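Local coordinates for DUF1460 domain-containing protein (Legionella pneumophila subsp. pneumophila, PDB 2IM9) that is of unknown function but belongs to an N-acetylmuramoyl-L-alanine amidase-like family of the papain-like peptidase clan, and so may act on peptidoglycan, at residues A[84-87]-A[88-91]; A[96-99]-A[100-104]; A[222-225]-A[226-230]; A[235-238]-A[239-242]; A[36-39]-A[40-44]. All blocks are in the same frame, centred on the assembly; numbering follows the deposited sequence. Where two conformers were deposited one is given.

Interaction 1 (A[84-87]-A[88-91]); sequences QFPR and YRVD
R89 folds back on P86 and F85, so that its guanidinium meets both from different directions. P86 lies over one face of the group, its CG 3.8 Å from R89 NH1. F85 comes in at the edge, near the guanidinium plane, with CD2 3.8 Å from that same R89 NH1. The F85 ring is turned 60° from the guanidinium, so the two do not stack flat. R89 gets there because CG sits between the backbone N and the carbonyl carbon (chi1 66°) and the chain bends again at chi3 (-61°).

The next layer is D91, which fixes the rotation of the guanidinium. This is a bidentate, side-on salt bridge, one nitrogen to each oxygen: R89 NE is 2.7 Å from D91 OD1, and R89 NH2 is 3.0 Å from D91 OD2, on its syn lone pair. NH1 has a polar partner of its own in S73 O, so every nitrogen of this buried group is engaged. Outside this centre, R87 turns its guanidinium to a salt bridge with E31, and Y88 OH is bonded to N35 and Q115.

The segment 84-91 belongs to the long loop between helices 53-63 and 95-107. It is laid along helix 27-45, where P86 touches S27, R89 touches I30, D91 touches Q33 and Y88 touches A34.

Interaction 2 (A[96-99]-A[100-104]); sequences DTYV and NTVLS
T101 returns both its amide and its hydroxyl to the carbonyl of T97. Among the hydrogen bonds this is the distinctive one: OG1 donates to T97 O at 2.7 Å, while T101 N reaches T97 O from the opposite face of the carbonyl plane at 2.9 Å. The hydroxyl can do so because chi1 (-60°) sets OG1 beside the backbone N. S104 repeats the device one turn on, its OG donating to N100 O at 2.9 Å alongside the backbone N-H. Both buried hydroxyls are thus satisfied within the helix itself. N100, V102 and L103 complete the ladder with i to i-4 backbone bonds to D96, Y98 and V99, and N100 OD1 takes the indole N-H of W141.

All this lies on helix 95-107, which packs against strand 264-275 of the antiparallel sheet; in papain-like folds such a helix carries the nucleophilic cysteine at its N-terminus, and this one probably corresponds to it.

The remaining contacts are apolar. V102 CG2 sits over one face of the Y98 ring in a CH-pi contact, 4.1 Å from the ring centroid and shifted toward the rim near CE1. Y98 CG is anti to the backbone N (chi1 -180°), which lays the ring beside V102, and its OH is bonded to S61 O. V99 and L103 run side by side, V99 CG1 3.8 Å from L103 CD1, and both touch W141 and F271.

Interaction 3 (A[222-225]-A[226-230]); sequences IPFT and ALFSE
I222 and L227 meet almost at right angles where strand 214-223 runs straight into the single-turn helix 224-227. The CG2 branch of I222 does the touching: it lies 3.6 Å from L227 CG and also close to CD2, so the isoleucine methyl bears on the fork of the leucine. I222 CG2 is anti to its own amide nitrogen (CG1 takes the -59° position), which sends this methyl across to the helix.

F224 is set differently against its two partners. It crosses L227 obliquely, and L227 CD1 comes to the edge of the phenyl ring, near its plane, 4.2 Å from F224 CD1. F228, by contrast, runs alongside F224 and points the same way, with F228 CE2 4.2 Å from F224 CD1. Both rings rest on L300 of helix 296-303, while L227 reaches I312 of strand 311-317, so the short helix is seated between that helix and the sheet. On the other flank the ring of P223 takes the methyl of A226, CG to CB 3.9 Å.

P223 holds the N-cap position, and its carbonyl ties the turn together by receiving two amides. L227 N donates to P223 O in the carbonyl plane at 3.1 Å, whereas A226 N comes to P223 O from 58° above that plane at 3.0 Å.

Interaction 4 (A[235-238]-A[239-242]); sequences LHLF and SQIP
The side-chain amide of Q240 and the imidazole of H236 are turned 58° against each other, and the amide nitrogen slants in on the ring, Q240 NE2 3.4 Å from H236 CD2. In the plane of the amide lies H236 O, to which NE2 donates at 3.0 Å along a nearly straight N-H line (169°). That carbonyl is flanked on both faces: NE2 arrives above one, and S239 OG above the other, 2.9 Å from H236 O. With OG between the amide nitrogen and the carbonyl carbon (chi1 75°), the serine hydroxyl is turned back onto the helix. NE2 has a further acceptor in R159 O, so the amide joins the H236 carbonyl to a neighbouring loop.

Helix 235-238 runs on into a type I beta turn, F238 to I241, toward strand 246-254. The turn is closed by I241 N donating to F238 O at 3.2 Å. Ahead of it, S239 N still reaches back four residues to L235 O, while Q240 N reaches only three, to L237 O, as the chain tightens into the turn.

On the buried side F238 and I241 point the same way, side by side. The I241 tip, CD1, is 4.0 Å from F238 CD1, and the two side chains share L296 of helix 296-303. The side chain of H236, besides meeting Q240, touches E161.

Interaction 5 (A[36-39]-A[40-44]); sequences SSIR and KLYHT
Y42 lies along I38 one turn earlier in helix 27-45, and its side chain can be traced outward atom by atom. CB stands over the backbone, 3.9 Å from I38 O. CG stays at much the same height, and CD2 then dips to 3.4 Å from I38 O. At CE2 the partner changes from backbone to side chain, with I38 CG2 3.6 Å away. That methyl is anti to the isoleucine's own amide nitrogen, which carries it forward to the tyrosine; the two side chains lie side by side and point the same way. Beyond the ring, OH leaves this helix altogether and bonds to L105 O, at the far end of helix 95-107.

R39 and H43 form a looser pair one step round. The arginine's first carbons, not its charge, meet the imidazole: R39 CG is 3.9 Å from H43 NE2. Bends at chi2 (75°) and chi3 (80°) then take the guanidinium away to a salt bridge with E112. Toward solvent, K40 is extended, and its CG passes 3.4 Å from S36 O before CE meets S36 OG at 3.8 Å. Underneath run ordinary i to i-4 backbone bonds from K40, L41, Y42 and H43.

Helix 27-45 is amphipathic here. K40 and H43 are on the exposed side, while I38 and Y42 are buried and face inward onto F114 of helix 111-122. I38 and R39 also rest on L111, and Y42 ties the helix to the end of helix 95-107.

The five contacts fall into two groups. Interactions 3 and 4 belong to consecutive short helices that pack together beside helix 296-303, with L227 O 3.7 Å from F238 CE2 and F228 CZ 4.1 Å from F238 CZ. Interactions 1, 2 and 5 form the other group, joined through interaction 5: its S37 OG is 4.0 Å from V90 CG2 of interaction 1, and its Y42 OH is 4.0 Å from S104 O of interaction 2. Interactions 1 and 2 do not touch, their centres being about 12 Å apart. Between interactions 1 and 3 the centres are about 38 Å apart, across the chain's middle. Interaction 2 is probably nearest the catalytic centre, inferred from the papain-like fold.

Interaction 1 (A[84-87]-A[88-91])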
loop_
_atom_site.group_PDB
_atom_site.type_symbol
_atom_site.label_atom_id
_atom_site.label_comp_id
_atom_site.label_asym_id
_atom_site.label_seq_id
_atom_site.Cartn_x
_atom_site.Cartn_y
_atom_site.Cartn_z
ATOM N N GLN A 84 -15.146 11.222 -4.356
ATOM C CA GLN A 84 -16.240 10.880 -3.420
ATOM C C GLN A 84 -16.428 9.376 -3.239
ATOM O O GLN A 84 -17.482 8.911 -2.757
ATOM C CB GLN A 84 -17.547 11.551 -3.886
ATOM C CG GLN A 84 -17.423 13.098 -3.992
ATOM C CD GLN A 84 -18.736 13.777 -4.391
ATOM O OE1 GLN A 84 -19.616 13.163 -5.010
ATOM N NE2 GLN A 84 -18.859 15.050 -4.042
ATOM N N PHE A 85 -15.404 8.605 -3.608
ATOM C CA PHE A 85 -15.382 7.193 -3.227
ATOM C C PHE A 85 -15.258 7.074 -1.692
ATOM O O PHE A 85 -14.814 8.030 -1.021
ATOM C CB PHE A 85 -14.233 6.470 -3.934
ATOM C CG PHE A 85 -14.646 5.756 -5.196
ATOM C CD1 PHE A 85 -15.387 6.421 -6.187
ATOM C CD2 PHE A 85 -14.338 4.412 -5.378
ATOM C CE1 PHE A 85 -15.785 5.769 -7.346
ATOM C CE2 PHE A 85 -14.730 3.741 -6.557
ATOM C CZ PHE A 85 -15.450 4.440 -7.543
ATOM N N PRO A 86 -15.666 5.921 -1.133
ATOM C CA PRO A 86 -15.760 5.792 0.323
ATOM C C PRO A 86 -14.397 5.923 1.001
ATOM O O PRO A 86 -13.358 5.634 0.398
ATOM C CB PRO A 86 -16.297 4.373 0.545
ATOM C CG PRO A 86 -16.258 3.688 -0.775
ATOM C CD PRO A 86 -16.053 4.692 -1.857
ATOM N N ARG A 87 -14.419 6.328 2.266
ATOM C CA ARG A 87 -13.199 6.442 3.060
ATOM C C ARG A 87 -12.616 5.097 3.487
ATOM O O ARG A 87 -11.400 4.973 3.729
ATOM C CB ARG A 87 -13.502 7.302 4.287
ATOM C CG ARG A 87 -13.656 8.752 3.857
ATOM C CD ARG A 87 -14.301 9.585 4.937
ATOM N NE ARG A 87 -15.707 9.235 5.089
ATOM C CZ ARG A 87 -16.517 9.832 5.943
ATOM N NH1 ARG A 87 -16.026 10.802 6.718
ATOM N NH2 ARG A 87 -17.796 9.461 6.002
ATOM N N TYR A 88 -13.495 4.103 3.601
ATOM C CA TYR A 88 -13.121 2.707 3.876
ATOM C C TYR A 88 -14.287 1.808 3.445
ATOM O O TYR A 88 -15.430 2.267 3.304
ATOM C CB TYR A 88 -12.809 2.479 5.362
ATOM C CG TYR A 88 -13.888 3.037 6.270
ATOM C CD1 TYR A 88 -14.977 2.247 6.663
ATOM C CD2 TYR A 88 -13.821 4.362 6.720
ATOM C CE1 TYR A 88 -15.989 2.759 7.487
ATOM C CE2 TYR A 88 -14.808 4.893 7.541
ATOM C CZ TYR A 88 -15.893 4.089 7.920
ATOM O OH TYR A 88 -16.869 4.619 8.731
ATOM N N ARG A 89 -13.983 0.542 3.196
ATOM C CA ARG A 89 -14.995 -0.407 2.736
ATOM C C ARG A 89 -14.527 -1.827 2.958
ATOM O O ARG A 89 -13.325 -2.073 3.147
ATOM C CB ARG A 89 -15.298 -0.178 1.247
ATOM C CG ARG A 89 -14.126 -0.489 0.324
ATOM C CD ARG A 89 -14.288 0.173 -1.026
ATOM N NE ARG A 89 -15.503 -0.286 -1.736
ATOM C CZ ARG A 89 -15.926 0.202 -2.907
ATOM N NH1 ARG A 89 -15.266 1.178 -3.514
ATOM N NH2 ARG A 89 -17.048 -0.277 -3.470
ATOM N N VAL A 90 -15.465 -2.773 2.921
ATOM C CA VAL A 90 -15.095 -4.190 3.093
ATOM C C VAL A 90 -15.496 -5.051 1.904
ATOM O O VAL A 90 -15.351 -6.278 1.955
ATOM C CB VAL A 90 -15.710 -4.780 4.376
ATOM C CG1 VAL A 90 -15.085 -4.114 5.616
ATOM C CG2 VAL A 90 -17.240 -4.617 4.369
ATOM N N ASP A 91 -16.007 -4.422 0.855
ATOM C CA ASP A 91 -16.548 -5.131 -0.314
ATOM C C ASP A 91 -15.570 -5.177 -1.502
ATOM O O ASP A 91 -15.856 -5.794 -2.525
ATOM C CB ASP A 91 -17.865 -4.484 -0.764
ATOM C CG ASP A 91 -17.666 -3.079 -1.302
ATOM O OD1 ASP A 91 -16.865 -2.332 -0.707
ATOM O OD2 ASP A 91 -18.287 -2.716 -2.323
#

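Interaction 2 (A[96-99]-A[100-104])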
loop_
_atom_site.group_PDB
_atom_site.type_symbol
_atom_site.label_atom_id
_atom_site.label_comp_id
_atom_site.label_asym_id
_atom_site.label_seq_id
_atom_site.Cartn_x
_atom_site.Cartn_y
_atom_site.Cartn_z
ATOM N N ASP A 96 -3.124 -1.101 -2.560
ATOM C CA ASP A 96 -2.813 -0.082 -1.547
ATOM C C ASP A 96 -3.870 -0.041 -0.454
ATOM O O ASP A 96 -3.541 0.009 0.722
ATOM C CB ASP A 96 -2.746 1.315 -2.192
ATOM C CG ASP A 96 -1.787 1.384 -3.356
ATOM O OD1 ASP A 96 -0.615 1.027 -3.178
ATOM O OD2 ASP A 96 -2.213 1.815 -4.453
ATOM N N THR A 97 -5.141 -0.045 -0.839
ATOM C CA THR A 97 -6.209 0.034 0.156
ATOM C C THR A 97 -6.297 -1.237 1.010
ATOM O O THR A 97 -6.686 -1.176 2.186
ATOM C CB THR A 97 -7.573 0.410 -0.459
ATOM O OG1 THR A 97 -8.088 -0.693 -1.213
ATOM C CG2 THR A 97 -7.436 1.644 -1.387
ATOM N N TYR A 98 -5.946 -2.383 0.438
ATOM C CA TYR A 98 -5.892 -3.608 1.222
ATOM C C TYR A 98 -4.881 -3.484 2.355
ATOM O O TYR A 98 -5.184 -3.753 3.512
ATOM C CB TYR A 98 -5.566 -4.796 0.319
ATOM C CG TYR A 98 -5.496 -6.118 1.025
ATOM C CD1 TYR A 98 -6.602 -6.634 1.709
ATOM C CD2 TYR A 98 -4.328 -6.895 0.974
ATOM C CE1 TYR A 98 -6.525 -7.876 2.356
ATOM C CE2 TYR A 98 -4.247 -8.116 1.620
ATOM C CZ TYR A 98 -5.349 -8.607 2.288
ATOM O OH TYR A 98 -5.258 -9.826 2.907
ATOM N N VAL A 99 -3.661 -3.074 2.023
ATOM C CA VAL A 99 -2.622 -2.980 3.045
ATOM C C VAL A 99 -3.007 -1.931 4.099
ATOM O O VAL A 99 -2.893 -2.184 5.306
ATOM C CB VAL A 99 -1.258 -2.723 2.378
ATOM C CG1 VAL A 99 -0.208 -2.285 3.396
ATOM C CG2 VAL A 99 -0.791 -3.995 1.674
ATOM N N ASN A 100 -3.490 -0.777 3.642
ATOM C CA ASN A 100 -3.899 0.287 4.565
ATOM C C ASN A 100 -5.024 -0.151 5.500
ATOM O O ASN A 100 -5.011 0.152 6.703
ATOM C CB ASN A 100 -4.374 1.503 3.771
ATOM C CG ASN A 100 -3.228 2.405 3.354
ATOM O OD1 ASN A 100 -2.242 2.532 4.067
ATOM N ND2 ASN A 100 -3.370 3.054 2.200
ATOM N N THR A 101 -6.001 -0.846 4.941
ATOM C CA THR A 101 -7.151 -1.277 5.739
ATOM C C THR A 101 -6.718 -2.334 6.763
ATOM O O THR A 101 -7.031 -2.217 7.953
ATOM C CB THR A 101 -8.272 -1.807 4.861
ATOM O OG1 THR A 101 -8.687 -0.757 3.978
ATOM C CG2 THR A 101 -9.442 -2.235 5.728
ATOM N N VAL A 102 -5.959 -3.330 6.316
ATOM C CA VAL A 102 -5.504 -4.386 7.232
ATOM C C VAL A 102 -4.646 -3.812 8.373
ATOM O O VAL A 102 -4.891 -4.116 9.549
ATOM C CB VAL A 102 -4.747 -5.513 6.498
ATOM C CG1 VAL A 102 -4.082 -6.452 7.527
ATOM C CG2 VAL A 102 -5.714 -6.281 5.589
ATOM N N LEU A 103 -3.657 -2.984 8.025
ATOM C CA LEU A 103 -2.790 -2.381 9.037
ATOM C C LEU A 103 -3.578 -1.569 10.055
ATOM O O LEU A 103 -3.358 -1.707 11.261
ATOM C CB LEU A 103 -1.710 -1.505 8.395
ATOM C CG LEU A 103 -0.609 -2.272 7.665
ATOM C CD1 LEU A 103 0.354 -1.270 7.009
ATOM C CD2 LEU A 103 0.118 -3.244 8.603
ATOM N N SER A 104 -4.503 -0.741 9.576
ATOM C CA SER A 104 -5.292 0.107 10.470
ATOM C C SER A 104 -6.216 -0.714 11.369
ATOM O O SER A 104 -6.382 -0.366 12.536
ATOM C CB SER A 104 -6.065 1.168 9.684
ATOM O OG SER A 104 -5.167 1.963 8.917
#

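Interaction 3 (A[222-225]-A[226-230])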
loop_
_atom_site.group_PDB
_atom_site.type_symbol
_atom_site.label_atom_id
_atom_site.label_comp_id
_atom_site.label_asym_id
_atom_site.label_seq_id
_atom_site.Cartn_x
_atom_site.Cartn_y
_atom_site.Cartn_z
ATOM N N ILE A 222 15.986 -5.801 -2.291
ATOM C CA ILE A 222 16.771 -7.013 -2.484
ATOM C C ILE A 222 16.558 -7.404 -3.932
ATOM O O ILE A 222 15.423 -7.646 -4.354
ATOM C CB ILE A 222 16.279 -8.150 -1.596
ATOM C CG1 ILE A 222 16.355 -7.758 -0.116
ATOM C CG2 ILE A 222 17.144 -9.410 -1.790
ATOM C CD1 ILE A 222 15.656 -8.760 0.766
ATOM N N PRO A 223 17.646 -7.458 -4.710
ATOM C CA PRO A 223 17.560 -7.733 -6.141
ATOM C C PRO A 223 17.297 -9.205 -6.468
ATOM O O PRO A 223 17.706 -10.094 -5.706
ATOM C CB PRO A 223 18.960 -7.360 -6.632
ATOM C CG PRO A 223 19.822 -7.631 -5.506
ATOM C CD PRO A 223 19.042 -7.234 -4.288
ATOM N N PHE A 224 16.661 -9.451 -7.613
ATOM C CA PHE A 224 16.411 -10.817 -8.074
ATOM C C PHE A 224 17.715 -11.553 -8.358
ATOM O O PHE A 224 17.767 -12.784 -8.262
ATOM C CB PHE A 224 15.511 -10.854 -9.313
ATOM C CG PHE A 224 14.094 -10.408 -9.064
ATOM C CD1 PHE A 224 13.480 -10.609 -7.833
ATOM C CD2 PHE A 224 13.364 -9.794 -10.088
ATOM C CE1 PHE A 224 12.169 -10.201 -7.613
ATOM C CE2 PHE A 224 12.057 -9.402 -9.892
ATOM C CZ PHE A 224 11.451 -9.590 -8.638
ATOM N N THR A 225 18.762 -10.807 -8.694
ATOM C CA THR A 225 20.080 -11.416 -8.910
ATOM C C THR A 225 20.588 -12.106 -7.635
ATOM O O THR A 225 21.417 -13.031 -7.705
ATOM C CB THR A 225 21.115 -10.387 -9.388
ATOM O OG1 THR A 225 21.194 -9.313 -8.436
ATOM C CG2 THR A 225 20.723 -9.851 -10.757
ATOM N N ALA A 226 20.096 -11.658 -6.478
ATOM C CA ALA A 226 20.429 -12.273 -5.192
ATOM C C ALA A 226 19.415 -13.350 -4.819
ATOM O O ALA A 226 19.779 -14.452 -4.435
ATOM C CB ALA A 226 20.513 -11.209 -4.097
ATOM N N LEU A 227 18.134 -13.023 -4.942
ATOM C CA LEU A 227 17.066 -13.921 -4.515
ATOM C C LEU A 227 16.996 -15.169 -5.380
ATOM O O LEU A 227 16.496 -16.203 -4.938
ATOM C CB LEU A 227 15.719 -13.204 -4.553
ATOM C CG LEU A 227 15.480 -12.159 -3.469
ATOM C CD1 LEU A 227 14.188 -11.420 -3.799
ATOM C CD2 LEU A 227 15.361 -12.801 -2.094
ATOM N N PHE A 228 17.492 -15.051 -6.612
ATOM C CA PHE A 228 17.535 -16.181 -7.534
ATOM C C PHE A 228 18.937 -16.400 -8.076
ATOM O O PHE A 228 19.101 -16.774 -9.237
ATOM C CB PHE A 228 16.520 -15.991 -8.662
ATOM C CG PHE A 228 15.116 -15.982 -8.175
ATOM C CD1 PHE A 228 14.422 -17.175 -7.979
ATOM C CD2 PHE A 228 14.508 -14.778 -7.837
ATOM C CE1 PHE A 228 13.131 -17.171 -7.493
ATOM C CE2 PHE A 228 13.193 -14.756 -7.336
ATOM C CZ PHE A 228 12.509 -15.958 -7.162
ATOM N N SER A 229 19.946 -16.159 -7.240
ATOM C CA SER A 229 21.333 -16.468 -7.626
ATOM C C SER A 229 21.429 -17.926 -8.078
ATOM O O SER A 229 20.774 -18.807 -7.501
ATOM C CB SER A 229 22.297 -16.212 -6.464
ATOM O OG SER A 229 21.952 -17.013 -5.342
ATOM N N GLU A 230 22.222 -18.174 -9.127
ATOM C CA GLU A 230 22.334 -19.518 -9.722
ATOM C C GLU A 230 20.990 -20.084 -10.220
ATOM O O GLU A 230 20.819 -21.311 -10.323
ATOM C CB GLU A 230 23.006 -20.501 -8.751
ATOM C CG GLU A 230 24.438 -20.154 -8.384
#

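Interaction 4 (A[235-238]-A[239-242])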
loop_
_atom_site.group_PDB
_atom_site.type_symbol
_atom_site.label_atom_id
_atom_site.label_comp_id
_atom_site.label_asym_id
_atom_site.label_seq_id
_atom_site.Cartn_x
_atom_site.Cartn_y
_atom_site.Cartn_z
ATOM N N LEU A 235 17.049 -19.699 -0.456
ATOM C CA LEU A 235 16.227 -19.967 0.723
ATOM C C LEU A 235 16.725 -19.268 1.974
ATOM O O LEU A 235 15.916 -18.933 2.848
ATOM C CB LEU A 235 16.070 -21.468 0.938
ATOM C CG LEU A 235 15.538 -22.212 -0.295
ATOM C CD1 LEU A 235 15.422 -23.699 0.011
ATOM C CD2 LEU A 235 14.199 -21.675 -0.793
ATOM N N HIS A 236 18.030 -19.016 2.050
ATOM C CA HIS A 236 18.579 -18.273 3.181
ATOM C C HIS A 236 18.014 -16.857 3.247
ATOM O O HIS A 236 17.656 -16.376 4.331
ATOM C CB HIS A 236 20.112 -18.209 3.154
ATOM C CG HIS A 236 20.694 -17.546 4.362
ATOM N ND1 HIS A 236 20.704 -18.142 5.607
ATOM C CD2 HIS A 236 21.270 -16.332 4.523
ATOM C CE1 HIS A 236 21.267 -17.325 6.480
ATOM N NE2 HIS A 236 21.607 -16.214 5.851
ATOM N N LEU A 237 17.949 -16.178 2.104
ATOM C CA LEU A 237 17.375 -14.827 2.085
ATOM C C LEU A 237 15.870 -14.841 2.358
ATOM O O LEU A 237 15.376 -14.091 3.229
ATOM C CB LEU A 237 17.663 -14.118 0.756
ATOM C CG LEU A 237 19.141 -13.821 0.458
ATOM C CD1 LEU A 237 19.321 -13.247 -0.952
ATOM C CD2 LEU A 237 19.710 -12.864 1.512
ATOM N N PHE A 238 15.141 -15.685 1.630
ATOM C CA PHE A 238 13.686 -15.768 1.810
ATOM C C PHE A 238 13.286 -16.053 3.258
ATOM O O PHE A 238 12.301 -15.486 3.747
ATOM C CB PHE A 238 13.044 -16.778 0.861
ATOM C CG PHE A 238 12.864 -16.265 -0.533
ATOM C CD1 PHE A 238 11.870 -15.325 -0.822
ATOM C CD2 PHE A 238 13.659 -16.740 -1.564
ATOM C CE1 PHE A 238 11.677 -14.853 -2.118
ATOM C CE2 PHE A 238 13.480 -16.274 -2.879
ATOM C CZ PHE A 238 12.489 -15.336 -3.155
ATOM N N SER A 239 14.062 -16.889 3.953
ATOM C CA SER A 239 13.719 -17.280 5.327
ATOM C C SER A 239 13.774 -16.122 6.334
ATOM O O SER A 239 13.257 -16.254 7.450
ATOM C CB SER A 239 14.658 -18.392 5.795
ATOM O OG SER A 239 15.939 -17.861 6.104
ATOM N N GLN A 240 14.417 -15.014 5.954
ATOM C CA GLN A 240 14.554 -13.861 6.848
ATOM C C GLN A 240 13.414 -12.851 6.730
ATOM O O GLN A 240 13.368 -11.867 7.474
ATOM C CB GLN A 240 15.896 -13.145 6.636
ATOM C CG GLN A 240 17.102 -13.985 7.020
ATOM C CD GLN A 240 18.388 -13.349 6.532
ATOM O OE1 GLN A 240 18.789 -12.291 7.012
ATOM N NE2 GLN A 240 19.031 -13.983 5.561
ATOM N N ILE A 241 12.503 -13.086 5.795
ATOM C CA ILE A 241 11.353 -12.202 5.641
ATOM C C ILE A 241 10.371 -12.592 6.755
ATOM O O ILE A 241 9.930 -13.743 6.805
ATOM C CB ILE A 241 10.719 -12.376 4.248
ATOM C CG1 ILE A 241 11.745 -12.029 3.147
ATOM C CG2 ILE A 241 9.429 -11.555 4.136
ATOM C CD1 ILE A 241 11.273 -12.287 1.712
ATOM N N PRO A 242 10.046 -11.650 7.662
ATOM C CA PRO A 242 9.209 -11.960 8.833
ATOM C C PRO A 242 7.739 -12.123 8.482
ATOM O O PRO A 242 7.241 -11.454 7.595
ATOM C CB PRO A 242 9.358 -10.718 9.728
ATOM C CG PRO A 242 10.368 -9.854 9.112
ATOM C CD PRO A 242 10.477 -10.244 7.653
#

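Interaction 5 (A[36-39]-A[40-44])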
loop_
_atom_site.group_PDB
_atom_site.type_symbol
_atom_site.label_atom_id
_atom_site.label_comp_id
_atom_site.label_asym_id
_atom_site.label_seq_id
_atom_site.Cartn_x
_atom_site.Cartn_y
_atom_site.Cartn_z
ATOM N N SER A 36 -20.759 -1.762 10.212
ATOM C CA SER A 36 -21.378 -2.938 10.809
ATOM C C SER A 36 -20.388 -4.110 10.866
ATOM O O SER A 36 -20.218 -4.714 11.921
ATOM C CB SER A 36 -22.685 -3.292 10.069
ATOM O OG SER A 36 -23.322 -4.397 10.678
ATOM N N SER A 37 -19.696 -4.384 9.755
ATOM C CA SER A 37 -18.735 -5.495 9.673
ATOM C C SER A 37 -17.524 -5.331 10.590
ATOM O O SER A 37 -17.072 -6.297 11.223
ATOM C CB SER A 37 -18.257 -5.675 8.231
ATOM O OG SER A 37 -19.331 -6.076 7.406
ATOM N N ILE A 38 -17.001 -4.114 10.655
ATOM C CA ILE A 38 -15.837 -3.800 11.488
ATOM C C ILE A 38 -16.179 -3.851 12.981
ATOM O O ILE A 38 -15.410 -4.406 13.777
ATOM C CB ILE A 38 -15.213 -2.458 11.067
ATOM C CG1 ILE A 38 -14.616 -2.624 9.653
ATOM C CG2 ILE A 38 -14.130 -2.034 12.055
ATOM C CD1 ILE A 38 -14.270 -1.298 8.930
ATOM N N ARG A 39 -17.331 -3.281 13.358
ATOM C CA ARG A 39 -17.803 -3.384 14.735
ATOM C C ARG A 39 -17.817 -4.846 15.161
ATOM O O ARG A 39 -17.316 -5.179 16.238
ATOM C CB ARG A 39 -19.202 -2.765 14.889
ATOM C CG ARG A 39 -19.779 -2.856 16.286
ATOM C CD ARG A 39 -19.092 -1.852 17.187
ATOM N NE ARG A 39 -19.632 -0.500 17.011
ATOM C CZ ARG A 39 -18.978 0.609 17.344
ATOM N NH1 ARG A 39 -19.555 1.788 17.180
ATOM N NH2 ARG A 39 -17.748 0.538 17.853
ATOM N N LYS A 40 -18.394 -5.708 14.313
ATOM C CA LYS A 40 -18.475 -7.147 14.599
ATOM C C LYS A 40 -17.117 -7.808 14.652
ATOM O O LYS A 40 -16.878 -8.655 15.520
ATOM C CB LYS A 40 -19.365 -7.885 13.587
ATOM C CG LYS A 40 -20.846 -7.556 13.714
ATOM C CD LYS A 40 -21.668 -8.236 12.624
ATOM C CE LYS A 40 -23.095 -7.674 12.577
ATOM N NZ LYS A 40 -24.041 -8.597 11.880
ATOM N N LEU A 41 -16.229 -7.433 13.731
ATOM C CA LEU A 41 -14.880 -7.983 13.730
ATOM C C LEU A 41 -14.226 -7.793 15.091
ATOM O O LEU A 41 -13.691 -8.746 15.661
ATOM C CB LEU A 41 -14.007 -7.365 12.627
ATOM C CG LEU A 41 -12.545 -7.834 12.612
ATOM C CD1 LEU A 41 -12.419 -9.348 12.351
ATOM C CD2 LEU A 41 -11.793 -7.052 11.562
ATOM N N TYR A 42 -14.297 -6.570 15.620
ATOM C CA TYR A 42 -13.662 -6.265 16.907
ATOM C C TYR A 42 -14.264 -7.002 18.076
ATOM O O TYR A 42 -13.538 -7.405 18.980
ATOM C CB TYR A 42 -13.603 -4.766 17.169
ATOM C CG TYR A 42 -12.498 -4.118 16.368
ATOM C CD1 TYR A 42 -11.174 -4.535 16.520
ATOM C CD2 TYR A 42 -12.775 -3.101 15.454
ATOM C CE1 TYR A 42 -10.152 -3.953 15.767
ATOM C CE2 TYR A 42 -11.766 -2.502 14.713
ATOM C CZ TYR A 42 -10.458 -2.934 14.874
ATOM O OH TYR A 42 -9.452 -2.354 14.138
ATOM N N HIS A 43 -15.576 -7.194 18.052
ATOM C CA HIS A 43 -16.235 -8.012 19.070
ATOM C C HIS A 43 -15.589 -9.392 19.127
ATOM O O HIS A 43 -15.279 -9.885 20.211
ATOM C CB HIS A 43 -17.746 -8.100 18.822
ATOM C CG HIS A 43 -18.495 -6.866 19.220
ATOM N ND1 HIS A 43 -18.275 -6.215 20.418
ATOM C CD2 HIS A 43 -19.474 -6.172 18.593
ATOM C CE1 HIS A 43 -19.077 -5.169 20.504
ATOM N NE2 HIS A 43 -19.815 -5.119 19.408
ATOM N N THR A 44 -15.334 -9.985 17.961
ATOM C CA THR A 44 -14.634 -11.269 17.888
ATOM C C THR A 44 -13.186 -11.142 18.354
ATOM O O THR A 44 -12.730 -11.934 19.188
ATOM C CB THR A 44 -14.654 -11.867 16.458
ATOM O OG1 THR A 44 -15.985 -11.826 15.932
ATOM C CG2 THR A 44 -14.170 -13.311 16.466
#